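Local coordinates for malonate decarboxylase subunit alpha (Acinetobacter baumannii ATCC 17978, PDB 6MPR), which probably serves as the acyl-carrier-protein transferase subunit of the malonate decarboxylase complex, exchanging the carrier's acetyl group for malonate before decarboxylation, at residues L29-A34 / D192-V197; Y258-V263 / L484-S489; P308-G313 / P335-T340; L409-Q414 / V472-T477; D450-A455 / P461-M466. All coordinates share one frame; numbering follows the deposited sequence.

Interaction 1 of 5, residues L29-A34 / D192-V197; sequences LKLEMA and DGIVIV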
# COMPACT_ATOMS: atom_id res chain seq x y z
N LEU A 29 -17.12 29.67 -2.94
CA LEU A 29 -17.14 30.87 -3.78
C LEU A 29 -16.87 30.52 -5.24
O LEU A 29 -17.49 31.08 -6.15
CB LEU A 29 -16.12 31.88 -3.29
CG LEU A 29 -16.36 32.50 -1.91
CD1 LEU A 29 -15.28 33.52 -1.61
CD2 LEU A 29 -17.74 33.16 -1.86
N LYS A 30 -15.92 29.61 -5.47
CA LYS A 30 -15.59 29.20 -6.83
C LYS A 30 -16.76 28.46 -7.48
O LYS A 30 -17.09 28.71 -8.65
CB LYS A 30 -14.35 28.32 -6.81
CG LYS A 30 -13.11 29.06 -6.34
CD LYS A 30 -12.04 28.04 -5.89
CE LYS A 30 -10.84 28.73 -5.27
NZ LYS A 30 -9.80 27.78 -4.78
N LEU A 31 -17.37 27.51 -6.75
CA LEU A 31 -18.55 26.84 -7.28
C LEU A 31 -19.65 27.84 -7.61
O LEU A 31 -20.30 27.72 -8.65
CB LEU A 31 -19.05 25.79 -6.28
CG LEU A 31 -18.61 24.33 -6.45
CD1 LEU A 31 -17.15 24.25 -6.84
CD2 LEU A 31 -18.85 23.59 -5.14
N GLU A 32 -19.85 28.83 -6.74
CA GLU A 32 -20.91 29.80 -6.97
C GLU A 32 -20.66 30.58 -8.25
O GLU A 32 -21.58 30.81 -9.04
CB GLU A 32 -21.01 30.74 -5.77
CG GLU A 32 -22.32 31.40 -5.58
CD GLU A 32 -22.49 31.83 -4.14
OE1 GLU A 32 -21.64 32.62 -3.65
OE2 GLU A 32 -23.44 31.36 -3.49
N MET A 33 -19.41 30.97 -8.49
CA MET A 33 -19.07 31.71 -9.70
C MET A 33 -19.16 30.83 -10.94
O MET A 33 -19.66 31.26 -11.98
CB MET A 33 -17.67 32.31 -9.57
CG MET A 33 -17.63 33.64 -8.82
SD MET A 33 -15.96 34.30 -8.70
CE MET A 33 -15.32 33.90 -10.33
N ALA A 34 -18.70 29.58 -10.84
CA ALA A 34 -18.71 28.68 -11.99
C ALA A 34 -20.13 28.27 -12.36
O ALA A 34 -20.39 27.99 -13.54
CB ALA A 34 -17.87 27.44 -11.71
N ASP A 192 -12.48 19.49 0.55
CA ASP A 192 -12.96 20.65 -0.18
C ASP A 192 -12.02 21.02 -1.33
O ASP A 192 -11.83 22.20 -1.64
CB ASP A 192 -13.19 21.82 0.77
CG ASP A 192 -14.46 21.64 1.57
OD1 ASP A 192 -15.57 21.79 0.99
OD2 ASP A 192 -14.36 21.28 2.76
N GLY A 193 -11.43 20.00 -1.97
CA GLY A 193 -10.88 20.14 -3.30
C GLY A 193 -12.00 20.15 -4.32
O GLY A 193 -13.17 19.96 -3.99
N ILE A 194 -11.65 20.40 -5.58
CA ILE A 194 -12.64 20.47 -6.66
C ILE A 194 -12.35 19.35 -7.66
O ILE A 194 -11.23 19.24 -8.18
CB ILE A 194 -12.65 21.85 -7.32
CG1 ILE A 194 -13.03 22.90 -6.26
CG2 ILE A 194 -13.60 21.86 -8.51
CD1 ILE A 194 -13.12 24.30 -6.77
N VAL A 195 -13.35 18.51 -7.92
CA VAL A 195 -13.20 17.30 -8.73
C VAL A 195 -14.02 17.52 -10.00
O VAL A 195 -15.23 17.73 -9.94
CB VAL A 195 -13.66 16.05 -7.96
CG1 VAL A 195 -13.64 14.78 -8.83
CG2 VAL A 195 -12.78 15.84 -6.69
N ILE A 196 -13.35 17.47 -11.15
CA ILE A 196 -13.99 17.60 -12.45
C ILE A 196 -13.70 16.33 -13.23
O ILE A 196 -12.53 15.95 -13.39
CB ILE A 196 -13.48 18.82 -13.23
CG1 ILE A 196 -13.70 20.10 -12.41
CG2 ILE A 196 -14.16 18.91 -14.60
CD1 ILE A 196 -12.80 21.22 -12.82
N VAL A 197 -14.74 15.69 -13.75
CA VAL A 197 -14.61 14.42 -14.48
C VAL A 197 -15.13 14.62 -15.90
O VAL A 197 -16.31 14.92 -16.11
CB VAL A 197 -15.35 13.27 -13.78
CG1 VAL A 197 -15.04 11.93 -14.45
CG2 VAL A 197 -14.98 13.22 -12.29
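No ring, amide or carboxylate takes part where Lys30 and Leu31 meet Ile194, so there are neither faces nor edges to pair; methyl and methylene groups do all the touching. The meeting point is the tip of Ile194. Its CG1 stands anti to the carbonyl carbon (chi1 -61°) and the chain then runs straight on (chi2 -178°), which pushes CD1 out of the strand toward the helix. There CD1 is met by two consecutive helical residues: Lys30 CD lies 4.0 Å from Ile194 CD1, and Leu31 CD1 stands at the same separation, 4.0 Å, from Ile194 CD1. Helix 22-34 thereby packs on the start of strand 194-199, an inner strand of the parallel sheet between strands 221-224 and 158-163, consistent with the Rossmann-like family of this subunit. Lys30 uses its aliphatic part: the extended chain crosses Ile194 at a slant, while its NZ makes a weak hydrogen bond with Thr57 OG1. Leu31 comes alongside Ile194, the two side chains running in opposite senses, but this leucine was modelled in two conformers, which makes its contact the less certain one. One turn earlier in the helix, Lys27 also packs on Ile194 and donates from NZ to the carbonyl O of Gly193.

Interaction 2 of 5, residues Y258-V263 / L484-S489; sequences YEKHNV and LYKASS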
# COMPACT_ATOMS: atom_id res chain seq x y z
N TYR A 258 10.71 -20.13 -10.96
CA TYR A 258 9.33 -20.39 -10.56
C TYR A 258 9.19 -21.79 -9.98
O TYR A 258 8.63 -21.97 -8.89
CB TYR A 258 8.37 -20.24 -11.75
CG TYR A 258 8.23 -18.85 -12.34
CD1 TYR A 258 8.93 -17.76 -11.83
CD2 TYR A 258 7.38 -18.64 -13.43
CE1 TYR A 258 8.79 -16.49 -12.40
CE2 TYR A 258 7.23 -17.39 -13.98
CZ TYR A 258 7.93 -16.33 -13.47
OH TYR A 258 7.77 -15.10 -14.06
N GLU A 259 9.69 -22.79 -10.70
CA GLU A 259 9.66 -24.16 -10.19
C GLU A 259 10.54 -24.30 -8.95
O GLU A 259 10.13 -24.91 -7.95
CB GLU A 259 10.12 -25.13 -11.28
CG GLU A 259 9.95 -26.59 -10.87
CD GLU A 259 10.42 -27.58 -11.92
OE1 GLU A 259 10.95 -27.16 -12.97
OE2 GLU A 259 10.26 -28.79 -11.68
N LYS A 260 11.75 -23.74 -9.00
CA LYS A 260 12.72 -23.93 -7.93
C LYS A 260 12.17 -23.48 -6.58
O LYS A 260 12.37 -24.14 -5.56
CB LYS A 260 14.02 -23.17 -8.25
CG LYS A 260 15.08 -23.28 -7.14
CD LYS A 260 16.35 -22.52 -7.52
CE LYS A 260 17.37 -22.55 -6.38
NZ LYS A 260 17.99 -23.90 -6.23
N HIS A 261 11.48 -22.34 -6.57
CA HIS A 261 11.01 -21.73 -5.34
C HIS A 261 9.51 -21.88 -5.13
O HIS A 261 8.98 -21.31 -4.17
CB HIS A 261 11.39 -20.25 -5.30
CG HIS A 261 12.85 -20.01 -5.48
ND1 HIS A 261 13.78 -20.36 -4.52
CD2 HIS A 261 13.55 -19.47 -6.50
CE1 HIS A 261 14.99 -20.04 -4.95
NE2 HIS A 261 14.87 -19.49 -6.15
N ASN A 262 8.81 -22.60 -6.01
CA ASN A 262 7.38 -22.87 -5.86
C ASN A 262 6.56 -21.58 -5.86
O ASN A 262 5.72 -21.35 -4.99
CB ASN A 262 7.12 -23.70 -4.60
CG ASN A 262 5.75 -24.37 -4.60
OD1 ASN A 262 5.27 -24.82 -5.65
ND2 ASN A 262 5.12 -24.43 -3.43
N VAL A 263 6.80 -20.74 -6.87
CA VAL A 263 6.13 -19.44 -6.98
C VAL A 263 4.68 -19.66 -7.37
O VAL A 263 4.39 -20.19 -8.44
CB VAL A 263 6.86 -18.55 -8.00
CG1 VAL A 263 6.10 -17.23 -8.22
CG2 VAL A 263 8.31 -18.31 -7.56
N LEU A 484 21.41 -14.18 -6.51
CA LEU A 484 22.01 -13.14 -5.68
C LEU A 484 21.54 -13.20 -4.23
O LEU A 484 22.27 -12.79 -3.33
CB LEU A 484 21.72 -11.76 -6.27
CG LEU A 484 22.24 -11.41 -7.67
CD1 LEU A 484 21.85 -9.97 -8.03
CD2 LEU A 484 23.77 -11.62 -7.79
N TYR A 485 20.32 -13.71 -3.98
CA TYR A 485 19.85 -13.79 -2.60
C TYR A 485 20.76 -14.64 -1.73
O TYR A 485 20.71 -14.52 -0.50
CB TYR A 485 18.42 -14.34 -2.54
CG TYR A 485 18.26 -15.84 -2.73
CD1 TYR A 485 18.09 -16.40 -4.00
CD2 TYR A 485 18.23 -16.69 -1.64
CE1 TYR A 485 17.94 -17.75 -4.17
CE2 TYR A 485 18.07 -18.06 -1.80
CZ TYR A 485 17.92 -18.58 -3.07
OH TYR A 485 17.77 -19.92 -3.24
N LYS A 486 21.57 -15.50 -2.34
CA LYS A 486 22.45 -16.39 -1.61
C LYS A 486 23.89 -15.89 -1.54
O LYS A 486 24.71 -16.52 -0.87
CB LYS A 486 22.45 -17.79 -2.25
CG LYS A 486 21.44 -18.74 -1.65
CD LYS A 486 21.47 -20.08 -2.36
CE LYS A 486 21.31 -19.92 -3.86
NZ LYS A 486 21.22 -21.24 -4.55
N ALA A 487 24.21 -14.77 -2.20
CA ALA A 487 25.57 -14.25 -2.14
C ALA A 487 25.97 -14.01 -0.69
O ALA A 487 25.21 -13.43 0.10
CB ALA A 487 25.68 -12.96 -2.94
N SER A 488 27.16 -14.49 -0.32
CA SER A 488 27.64 -14.39 1.06
C SER A 488 28.32 -13.07 1.36
O SER A 488 28.44 -12.70 2.54
CB SER A 488 28.61 -15.54 1.36
OG SER A 488 29.71 -15.52 0.46
N SER A 489 28.77 -12.35 0.34
CA SER A 489 29.41 -11.06 0.52
C SER A 489 29.14 -10.21 -0.71
O SER A 489 28.71 -10.72 -1.75
CB SER A 489 30.92 -11.19 0.74
OG SER A 489 31.57 -11.50 -0.48
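His261 and Tyr485 meet where the last turn of helix 244-261, closed by a Schellman motif at Asn262, faces the short 3-10 segment 484-486. In that motif Asn262 takes a positive phi, and Val263 N returns to Tyr258 O at 3.0 Å.

The aromatic contact carries most of the interaction. Coming from opposite directions, the two rings lie with centroids 5.5 Å apart and planes at 77°, an oblique pairing. The imidazole offers its edge: Tyr485 OH lies near the plane of that ring, 3.3 Å from His261 CE1, a close carbon-oxygen approach. Farther back along the phenol, Tyr485 CE1 is 4.0 Å from His261 NE2. Tyr485 reaches this place with CG between its backbone N and carbonyl carbon (chi1 77°). The strongest polar partner of the imidazole lies on another side, where ND1 is hydrogen-bonded to Asp410 OD2, a bond that fixes the rotation of the ring.

Charge contributes a different kind of meeting. Lys260 NZ and Lys486 NZ are only 4.5 Å apart, like charges whose repulsion may be eased by solvent, to which Lys260 is exposed, and by their other partners: Lys260 makes a cation-pi contact with Tyr483, and Lys486 NZ a weak hydrogen bond with Gly522 O.

Aliphatic packing completes the contact. The Lys260 chain passes the phenol at a slant, extended as far as CE, which lies 4.1 Å from Tyr485 OH; the bend at chi4 then turns only NZ. Nearer its root, Lys260 CG sits over the centre of the His261 ring, 3.9 Å above the plane.

Interaction 3 of 5, residues P308-G313 / P335-T340; sequences PAIETG and PDVFFT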
# COMPACT_ATOMS: atom_id res chain seq x y z
N PRO A 308 -3.50 -18.05 -23.67
CA PRO A 308 -3.33 -19.51 -23.66
C PRO A 308 -3.17 -20.09 -22.25
O PRO A 308 -3.72 -21.16 -21.96
CB PRO A 308 -2.08 -19.72 -24.53
CG PRO A 308 -2.09 -18.54 -25.46
CD PRO A 308 -2.53 -17.40 -24.57
N ALA A 309 -2.45 -19.40 -21.37
CA ALA A 309 -2.32 -19.84 -19.99
C ALA A 309 -3.66 -19.83 -19.25
O ALA A 309 -3.89 -20.67 -18.38
CB ALA A 309 -1.30 -18.96 -19.25
N ILE A 310 -4.54 -18.86 -19.56
CA ILE A 310 -5.88 -18.89 -18.98
C ILE A 310 -6.67 -20.06 -19.55
O ILE A 310 -7.30 -20.82 -18.81
CB ILE A 310 -6.61 -17.57 -19.23
CG1 ILE A 310 -5.89 -16.41 -18.55
CG2 ILE A 310 -8.06 -17.67 -18.73
CD1 ILE A 310 -6.43 -15.06 -19.01
N GLU A 311 -6.67 -20.20 -20.88
CA GLU A 311 -7.53 -21.20 -21.51
C GLU A 311 -7.15 -22.61 -21.11
O GLU A 311 -8.02 -23.50 -21.08
CB GLU A 311 -7.49 -21.05 -23.03
CG GLU A 311 -8.07 -19.74 -23.54
CD GLU A 311 -9.52 -19.55 -23.10
OE1 GLU A 311 -10.38 -20.35 -23.50
OE2 GLU A 311 -9.78 -18.60 -22.33
N THR A 312 -5.87 -22.87 -20.83
CA THR A 312 -5.45 -24.22 -20.46
C THR A 312 -5.50 -24.47 -18.96
O THR A 312 -5.09 -25.55 -18.52
CB THR A 312 -4.04 -24.52 -20.97
OG1 THR A 312 -3.15 -23.47 -20.57
CG2 THR A 312 -4.02 -24.65 -22.49
N GLY A 313 -5.98 -23.51 -18.17
CA GLY A 313 -6.22 -23.74 -16.76
C GLY A 313 -5.08 -23.43 -15.81
O GLY A 313 -5.15 -23.82 -14.64
N PRO A 335 -15.32 -14.49 -16.04
CA PRO A 335 -15.47 -13.89 -14.71
C PRO A 335 -14.99 -14.80 -13.59
O PRO A 335 -14.78 -14.30 -12.48
CB PRO A 335 -16.97 -13.63 -14.61
CG PRO A 335 -17.59 -14.67 -15.46
CD PRO A 335 -16.63 -14.85 -16.62
N ASP A 336 -14.80 -16.11 -13.83
CA ASP A 336 -14.20 -16.93 -12.78
C ASP A 336 -12.75 -16.52 -12.48
O ASP A 336 -12.27 -16.76 -11.37
CB ASP A 336 -14.26 -18.41 -13.15
CG ASP A 336 -15.62 -19.01 -12.89
OD1 ASP A 336 -16.39 -18.38 -12.14
OD2 ASP A 336 -15.94 -20.11 -13.42
N VAL A 337 -12.07 -15.91 -13.44
CA VAL A 337 -10.66 -15.57 -13.33
C VAL A 337 -10.46 -14.11 -12.93
O VAL A 337 -9.66 -13.82 -12.05
CB VAL A 337 -9.94 -15.88 -14.65
CG1 VAL A 337 -8.49 -15.42 -14.60
CG2 VAL A 337 -10.02 -17.39 -14.91
N PHE A 338 -11.19 -13.20 -13.57
CA PHE A 338 -11.02 -11.76 -13.39
C PHE A 338 -12.01 -11.21 -12.37
O PHE A 338 -12.96 -11.88 -11.96
CB PHE A 338 -11.20 -11.03 -14.74
CG PHE A 338 -10.13 -11.38 -15.76
CD1 PHE A 338 -8.91 -10.73 -15.75
CD2 PHE A 338 -10.35 -12.37 -16.71
CE1 PHE A 338 -7.91 -11.04 -16.66
CE2 PHE A 338 -9.35 -12.70 -17.64
CZ PHE A 338 -8.13 -12.04 -17.61
N PHE A 339 -11.78 -9.96 -11.95
CA PHE A 339 -12.68 -9.26 -11.04
C PHE A 339 -13.64 -8.41 -11.88
O PHE A 339 -13.23 -7.43 -12.50
CB PHE A 339 -11.90 -8.41 -10.03
CG PHE A 339 -11.19 -9.24 -8.98
CD1 PHE A 339 -9.97 -9.84 -9.26
CD2 PHE A 339 -11.77 -9.44 -7.72
CE1 PHE A 339 -9.31 -10.61 -8.30
CE2 PHE A 339 -11.11 -10.20 -6.75
CZ PHE A 339 -9.87 -10.79 -7.04
N THR A 340 -14.91 -8.80 -11.90
CA THR A 340 -15.90 -8.15 -12.75
C THR A 340 -17.11 -7.77 -11.91
O THR A 340 -17.43 -8.44 -10.92
CB THR A 340 -16.35 -9.07 -13.90
OG1 THR A 340 -16.98 -10.23 -13.37
CG2 THR A 340 -15.15 -9.46 -14.77
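Ile310 CD1 presses against the outer end of the Phe338 ring, and this is the tight part of the contact. The methyl lies 3.7 Å from Phe338 CZ and 4.0 Å from Phe338 CE2, arriving obliquely, and the two side chains cross at about a right angle. Ile310 keeps an extended outer bond (chi2 169°), which carries CD1 away from the helix as far as the ring. The second branch is held more loosely: Ile310 CG2 and Val337 CG2 stand 4.3 Å apart. Val337 is nevertheless part of the same apolar group, since its CG1 lies 4.1 Å above one face of the Phe338 ring, offset toward the rim.

Ile310 belongs to the short helix 307-311, which ends in a Schellman motif with Gly313 at positive phi. At this helix end, under cover of Pro282 and Trp553, Pro308 O takes two hydrogen bonds from one residue, from Thr312 N at 3.0 Å and from Thr312 OG1 at 2.8 Å, and the two donors approach from opposite faces of its carbonyl plane. The 335-340 loop follows helix 328-332, whose Tyr330 and Val331 also pack on Ile310 and Phe338 respectively.

Away from the apolar core, the solvent side begins with exposed Gly313, which donates to Ile310 O, and partly exposed Glu311, which forms a salt bridge with Arg334. On the loop, Asp336 is occupied by the second subunit, its carboxylate accepting from the backbone N atoms of Lys22 and Arg23 of that chain, while Val337 packs on Trp20 of the same neighbouring subunit.

Interaction 4 of 5, residues L409-Q414 / V472-T477; sequences LDMRLQ and VTHLLT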
# COMPACT_ATOMS: atom_id res chain seq x y z
N LEU A 409 9.50 -17.87 2.21
CA LEU A 409 10.34 -18.56 3.19
C LEU A 409 11.64 -19.07 2.58
O LEU A 409 12.65 -19.17 3.27
CB LEU A 409 9.59 -19.74 3.82
CG LEU A 409 8.54 -19.42 4.87
CD1 LEU A 409 7.83 -20.71 5.33
CD2 LEU A 409 9.22 -18.73 6.04
N ASP A 410 11.61 -19.44 1.29
CA ASP A 410 12.79 -20.01 0.64
C ASP A 410 13.93 -19.00 0.56
O ASP A 410 15.08 -19.41 0.36
CB ASP A 410 12.43 -20.53 -0.75
CG ASP A 410 13.19 -21.78 -1.14
OD1 ASP A 410 13.68 -22.51 -0.24
OD2 ASP A 410 13.33 -22.03 -2.36
N MET A 411 13.63 -17.71 0.71
CA MET A 411 14.64 -16.67 0.71
C MET A 411 15.29 -16.45 2.08
O MET A 411 16.27 -15.70 2.17
CB MET A 411 14.02 -15.35 0.24
CG MET A 411 13.46 -15.37 -1.19
SD MET A 411 14.70 -15.63 -2.50
CE MET A 411 14.44 -17.36 -2.79
N ARG A 412 14.76 -17.07 3.14
CA ARG A 412 15.26 -16.85 4.48
C ARG A 412 16.63 -17.50 4.70
O ARG A 412 16.93 -18.55 4.14
CB ARG A 412 14.27 -17.39 5.52
CG ARG A 412 14.74 -17.22 6.96
CD ARG A 412 13.66 -17.55 7.99
NE ARG A 412 13.20 -18.94 7.93
CZ ARG A 412 12.36 -19.48 8.82
NH1 ARG A 412 11.92 -18.76 9.85
NH2 ARG A 412 11.98 -20.74 8.68
N LEU A 413 17.45 -16.83 5.52
CA LEU A 413 18.74 -17.34 5.99
C LEU A 413 18.69 -18.82 6.34
O LEU A 413 17.80 -19.27 7.07
CB LEU A 413 19.16 -16.53 7.22
CG LEU A 413 20.46 -16.86 7.95
CD1 LEU A 413 21.65 -16.19 7.27
CD2 LEU A 413 20.37 -16.47 9.42
N GLN A 414 19.66 -19.58 5.84
CA GLN A 414 19.79 -20.99 6.14
C GLN A 414 21.09 -21.26 6.90
O GLN A 414 22.01 -20.44 6.91
CB GLN A 414 19.77 -21.84 4.86
CG GLN A 414 18.43 -21.87 4.16
CD GLN A 414 18.43 -22.85 3.00
OE1 GLN A 414 18.49 -22.45 1.84
NE2 GLN A 414 18.37 -24.14 3.32
N VAL A 472 17.40 -7.13 -5.21
CA VAL A 472 17.36 -8.14 -6.27
C VAL A 472 17.71 -9.49 -5.66
O VAL A 472 18.80 -9.66 -5.09
CB VAL A 472 18.32 -7.79 -7.41
CG1 VAL A 472 18.28 -8.90 -8.49
CG2 VAL A 472 17.99 -6.41 -7.99
N THR A 473 16.80 -10.46 -5.78
CA THR A 473 17.11 -11.83 -5.37
C THR A 473 17.64 -12.68 -6.52
O THR A 473 18.42 -13.62 -6.28
CB THR A 473 15.87 -12.50 -4.77
OG1 THR A 473 14.80 -12.53 -5.74
CG2 THR A 473 15.41 -11.77 -3.52
N HIS A 474 17.28 -12.35 -7.76
CA HIS A 474 17.66 -13.15 -8.93
C HIS A 474 18.02 -12.23 -10.09
O HIS A 474 17.21 -11.37 -10.45
CB HIS A 474 16.52 -14.07 -9.38
CG HIS A 474 16.12 -15.11 -8.38
ND1 HIS A 474 15.39 -14.81 -7.24
CD2 HIS A 474 16.35 -16.44 -8.34
CE1 HIS A 474 15.17 -15.92 -6.56
NE2 HIS A 474 15.75 -16.92 -7.20
N LEU A 475 19.18 -12.46 -10.71
CA LEU A 475 19.56 -11.82 -11.97
C LEU A 475 19.52 -12.86 -13.08
O LEU A 475 20.27 -13.85 -13.02
CB LEU A 475 20.95 -11.19 -11.89
CG LEU A 475 21.47 -10.50 -13.15
CD1 LEU A 475 20.54 -9.35 -13.59
CD2 LEU A 475 22.87 -9.98 -12.92
N LEU A 476 18.70 -12.64 -14.10
CA LEU A 476 18.49 -13.60 -15.18
C LEU A 476 18.83 -12.94 -16.51
O LEU A 476 18.20 -11.95 -16.89
CB LEU A 476 17.05 -14.09 -15.18
CG LEU A 476 16.55 -14.81 -16.43
CD1 LEU A 476 17.42 -16.02 -16.71
CD2 LEU A 476 15.09 -15.20 -16.24
N THR A 477 19.83 -13.48 -17.21
CA THR A 477 20.22 -13.01 -18.54
C THR A 477 20.16 -14.17 -19.52
O THR A 477 19.86 -15.31 -19.15
CB THR A 477 21.63 -12.40 -18.56
OG1 THR A 477 22.60 -13.46 -18.51
CG2 THR A 477 21.85 -11.45 -17.40
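Met411 fits its thioether against Thr473 and His474, and van der Waals packing is the main force. The sulfur meets the threonine: Met411 SD is 4.0 Å from Thr473 CB and 4.1 Å from Thr473 CG2, the side chains crossing at about a right angle. Met411 SD also lies 4.1 Å from His474 CE1, where Met411 CE joins it at the same distance, near the ring plane at the edge. Successive bends (chi2 -64°, chi3 100°) fold the methionine so that both groups can touch at once.

A sulfur-aromatic approach accompanies this packing: Met411 SD lies 5.2 Å from the centroid of the His474 ring and 71° off its normal, an oblique placement.

Hydrogen bonding fixes the surface that Met411 meets. Thr473 OG1 and His474 ND1 are 2.8 Å apart in a hydrogen bond, the oxygen lying in the plane of the imidazole, and the same OG1 accepts from Val430 N.

Strand 474-477 runs beside the parallel strand 429-433 and the antiparallel strand 480-482 in the mixed sheet. Leu429 packs on all three contact residues, and Ile257 of helix 244-261 touches His474; next to Met411 in the chain, Arg412 NH1 bonds to Pro461 O of the second subunit.

Interaction 5 of 5, residues D450-A455 / P461-M466; sequences DAIDVA and PLAPIM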
# COMPACT_ATOMS: atom_id res chain seq x y z
N ASP A 450 24.14 5.78 -15.69
CA ASP A 450 23.86 7.13 -16.17
C ASP A 450 23.12 7.95 -15.13
O ASP A 450 23.22 9.18 -15.11
CB ASP A 450 22.99 7.12 -17.43
CG ASP A 450 23.74 6.78 -18.71
OD1 ASP A 450 24.81 6.15 -18.67
OD2 ASP A 450 23.21 7.17 -19.77
N ALA A 451 22.30 7.27 -14.31
CA ALA A 451 21.41 7.95 -13.38
C ALA A 451 22.15 8.88 -12.44
O ALA A 451 21.61 9.91 -12.03
CB ALA A 451 20.61 6.92 -12.58
N ILE A 452 23.39 8.54 -12.07
CA ILE A 452 24.14 9.37 -11.13
C ILE A 452 24.38 10.75 -11.71
O ILE A 452 24.12 11.76 -11.06
CB ILE A 452 25.47 8.70 -10.75
CG1 ILE A 452 25.23 7.32 -10.12
CG2 ILE A 452 26.22 9.62 -9.81
CD1 ILE A 452 26.48 6.48 -10.08
N ASP A 453 24.88 10.81 -12.95
CA ASP A 453 25.11 12.13 -13.54
C ASP A 453 23.81 12.85 -13.87
O ASP A 453 23.76 14.09 -13.83
CB ASP A 453 26.00 12.02 -14.78
CG ASP A 453 27.47 11.86 -14.43
OD1 ASP A 453 27.80 11.79 -13.23
OD2 ASP A 453 28.30 11.79 -15.36
N VAL A 454 22.74 12.11 -14.20
CA VAL A 454 21.45 12.78 -14.41
C VAL A 454 20.99 13.45 -13.13
O VAL A 454 20.48 14.58 -13.15
CB VAL A 454 20.39 11.79 -14.94
CG1 VAL A 454 19.03 12.47 -14.93
CG2 VAL A 454 20.73 11.35 -16.36
N ALA A 455 21.17 12.78 -11.99
CA ALA A 455 20.83 13.40 -10.70
C ALA A 455 21.59 14.70 -10.50
O ALA A 455 21.01 15.71 -10.08
CB ALA A 455 21.11 12.42 -9.56
N PRO A 461 18.73 14.82 -5.22
CA PRO A 461 19.67 14.36 -4.20
C PRO A 461 20.09 12.90 -4.35
O PRO A 461 21.19 12.55 -3.89
CB PRO A 461 18.91 14.60 -2.89
CG PRO A 461 17.47 14.54 -3.29
CD PRO A 461 17.42 15.17 -4.65
N LEU A 462 19.28 12.05 -4.97
CA LEU A 462 19.60 10.65 -5.16
C LEU A 462 19.65 10.33 -6.65
O LEU A 462 18.88 10.88 -7.44
CB LEU A 462 18.57 9.72 -4.48
CG LEU A 462 18.74 9.36 -3.00
CD1 LEU A 462 18.53 10.55 -2.13
CD2 LEU A 462 17.76 8.25 -2.62
N ALA A 463 20.55 9.43 -7.04
CA ALA A 463 20.48 8.87 -8.38
C ALA A 463 19.11 8.23 -8.55
O ALA A 463 18.67 7.48 -7.67
CB ALA A 463 21.57 7.82 -8.59
N PRO A 464 18.37 8.52 -9.63
CA PRO A 464 17.07 7.86 -9.80
C PRO A 464 17.23 6.38 -10.13
O PRO A 464 17.54 6.00 -11.27
CB PRO A 464 16.40 8.64 -10.94
CG PRO A 464 17.49 9.35 -11.63
CD PRO A 464 18.58 9.60 -10.60
N ILE A 465 17.05 5.55 -9.11
CA ILE A 465 17.26 4.11 -9.16
C ILE A 465 15.90 3.43 -9.15
O ILE A 465 15.11 3.64 -8.23
CB ILE A 465 18.10 3.62 -7.96
CG1 ILE A 465 19.46 4.31 -7.92
CG2 ILE A 465 18.22 2.10 -7.98
CD1 ILE A 465 20.16 4.30 -9.23
N MET A 466 15.64 2.60 -10.16
CA MET A 466 14.38 1.87 -10.22
C MET A 466 14.34 0.76 -9.18
O MET A 466 13.40 0.66 -8.38
CB MET A 466 14.18 1.32 -11.63
CG MET A 466 12.84 0.69 -11.86
SD MET A 466 12.60 0.27 -13.61
CE MET A 466 13.84 -1.02 -13.78
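Pro464 rests its ring on Ala451 and Ala455, where the loop that follows helix 450-458 folds back against that helix. Traced outward, Pro464 CB stays well back, 4.8 Å from Ala451 CB. The next atom closes in: Pro464 CG is 4.1 Å from Ala451 CB. At CD the ring settles between two alanines one helical turn apart, with Pro464 CD 3.9 Å from both Ala451 CB and Ala455 CB. The same CD lies 3.4 Å from Ala451 O, an oxygen already accepting the helical bond from Ala455 N. The small alanine side chains thus let the loop lie close against the helix.

Ala463 takes the neighbouring position. Although the CB of Ile452 points away from the loop, Ile452 CG1 still comes 4.0 Å from Ala463 CB, which also lies 3.9 Å from Ile452 CA.

Polar backbone atoms of the loop look to other partners: Pro464 O accepts from Ser378 OG, and Ile465 O from Arg402 NE of the second subunit. Tyr422 of that subunit packs on Ala455. One turn on from Ala451, the methyl Ala455 CB lies 3.4 Å from Leu462 O.

Overall arrangement
Interactions 2 and 4 form one cluster, their centres about 3 Å apart: His261, Met411, His474 and Tyr485 all meet there, and interaction 4 makes its buried side while the lysines of interaction 2 reach the surface. Interaction 4 meets strand 474-477 of the mixed sheet directly; interaction 2 joins helix 244-261 to the loop after strand 480-482. Interaction 1, about 53 Å from interaction 2 between centres, instead belongs to the parallel sheet; it is partly buried and purely aliphatic. Interactions 3 and 5 are buried and apolar, one isoleucine-to-phenylalanine and the other alanine-to-proline with close backbone contact. They lie on opposite sides of the chain's centre, yet, like interaction 4, both have segments touching the second subunit.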